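PDB 4XUR: endo-1,4-beta-xylanase C from Paenibacillus barcinonensis, which hydrolyses internal beta-1,4 linkages of xylan, and is represented here by its second CBM22 module, a xylan-binding domain. Local coordinates for residues 111-115 with 126-130. Residues are numbered along the deposited sequence; the frame is centred on the assembly and turned at random.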
loop_
_atom_site.group_PDB
_atom_site.type_symbol
_atom_site.label_atom_id
_atom_site.label_comp_id
_atom_site.label_asym_id
_atom_site.label_seq_id
_atom_site.Cartn_x
_atom_site.Cartn_y
_atom_site.Cartn_z
ATOM N N ALA A 111 8.391 -2.223 -7.342
ATOM C CA ALA A 111 9.311 -2.937 -6.426
ATOM C C ALA A 111 8.618 -3.192 -5.116
ATOM O O ALA A 111 7.997 -2.308 -4.566
ATOM C CB ALA A 111 10.486 -2.097 -6.178
ATOM N N MET A 112 8.738 -4.437 -4.617
ATOM C CA MET A 112 8.355 -4.771 -3.252
ATOM C C MET A 112 9.450 -4.363 -2.278
ATOM O O MET A 112 10.589 -4.803 -2.421
ATOM C CB MET A 112 8.126 -6.288 -3.123
ATOM C CG MET A 112 7.367 -6.716 -1.884
ATOM S SD MET A 112 7.705 -8.449 -1.489
ATOM C CE MET A 112 7.335 -9.205 -3.044
ATOM N N PHE A 113 9.088 -3.600 -1.271
ATOM C CA PHE A 113 9.954 -3.241 -0.212
ATOM C C PHE A 113 9.759 -4.057 1.073
ATOM O O PHE A 113 10.700 -4.097 1.947
ATOM C CB PHE A 113 9.871 -1.711 0.079
ATOM C CG PHE A 113 8.557 -1.257 0.676
ATOM C CD1 PHE A 113 8.294 -1.390 2.040
ATOM C CD2 PHE A 113 7.602 -0.677 -0.131
ATOM C CE1 PHE A 113 7.082 -0.936 2.568
ATOM C CE2 PHE A 113 6.400 -0.209 0.397
ATOM C CZ PHE A 113 6.156 -0.314 1.743
ATOM N N ALA A 114 8.638 -4.725 1.232
ATOM C CA ALA A 114 8.427 -5.558 2.382
ATOM C C ALA A 114 7.210 -6.481 2.201
ATOM O O ALA A 114 6.340 -6.211 1.383
ATOM C CB ALA A 114 8.232 -4.708 3.634
ATOM N N SER A 115 7.195 -7.545 3.015
ATOM C CA SER A 115 6.215 -8.624 2.957
ATOM C C SER A 115 6.106 -9.267 4.309
ATOM O O SER A 115 7.140 -9.487 4.936
ATOM C CB SER A 115 6.689 -9.675 1.982
ATOM O OG SER A 115 5.822 -10.822 1.968
ATOM N N ILE A 126 3.796 -3.975 8.486
ATOM C CA ILE A 126 4.725 -4.172 7.367
ATOM C C ILE A 126 5.665 -2.950 7.351
ATOM O O ILE A 126 5.176 -1.842 7.363
ATOM C CB ILE A 126 3.953 -4.273 6.039
ATOM C CG1 ILE A 126 3.061 -5.525 6.002
ATOM C CG2 ILE A 126 4.910 -4.220 4.856
ATOM C CD1 ILE A 126 1.768 -5.366 6.703
ATOM N N GLU A 127 6.975 -3.166 7.353
ATOM C CA GLU A 127 7.894 -2.041 7.385
ATOM C C GLU A 127 9.223 -2.328 6.690
ATOM O O GLU A 127 9.708 -3.448 6.638
ATOM C CB GLU A 127 8.101 -1.598 8.824
ATOM C CG GLU A 127 9.002 -2.540 9.643
ATOM C CD GLU A 127 9.222 -2.016 11.057
ATOM O OE1 GLU A 127 9.265 -0.765 11.254
ATOM O OE2 GLU A 127 9.362 -2.833 11.981
ATOM N N ALA A 128 9.830 -1.261 6.138
ATOM C CA ALA A 128 11.206 -1.314 5.638
ATOM C C ALA A 128 11.768 0.086 5.457
ATOM O O ALA A 128 11.023 1.070 5.354
ATOM C CB ALA A 128 11.281 -2.056 4.317
ATOM N N ASP A 129 13.084 0.176 5.403
ATOM C CA ASP A 129 13.745 1.396 4.787
ATOM C C ASP A 129 13.555 1.314 3.274
ATOM O O ASP A 129 13.727 0.261 2.638
ATOM C CB ASP A 129 15.233 1.453 5.095
ATOM C CG ASP A 129 15.577 1.956 6.483
ATOM O OD1 ASP A 129 14.717 2.247 7.320
ATOM O OD2 ASP A 129 16.798 2.085 6.708
ATOM N N ILE A 130 13.303 2.468 2.669
ATOM C CA ILE A 130 13.408 2.554 1.186
ATOM C C ILE A 130 14.293 3.739 0.782
ATOM O O ILE A 130 14.456 4.717 1.529
ATOM C CB ILE A 130 12.037 2.709 0.539
ATOM C CG1 ILE A 130 11.350 4.008 0.941
ATOM C CG2 ILE A 130 11.190 1.515 0.847
ATOM C CD1 ILE A 130 10.667 4.734 -0.200
#
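The two facing sheets of this carbohydrate-binding beta sandwich meet at one margin through F113 and A114, on one side, and I126, A128 and I130 on the other. A classic beta bulge shapes the meeting: F113 and A114 are both set opposite G95 of the adjoining strand, consistent with two consecutive side chains starting out across the gap. No hydrogen bond spans the segments, whose axes come within 6.1 Å, with 133° between their N-to-C directions, and the side-chain contacts are apolar. With F113 CG between its backbone N and carbonyl carbon (chi1 69°), the ring turns an edge to A128, whose CB lies near the ring plane, 3.8 Å from F113 CD1. The same methyl sits 3.2 Å from the backbone F113 O. Oblique to the ring, I130 CG2 lies 3.6 Å from F113 CB and 3.8 Å from F113 CG. A114 inserts its methyl on the other flank, CB 3.6 Å from I126 CG2. Consistent with their small side chains, A114 and A128 have CA atoms 6.0 Å apart. Strand 109-119 borders its four-stranded sheet beside strand 90-101, whose L97 touches both F113 and I130, while strand 124-131 pairs with strand 75-83 in the opposing sheet.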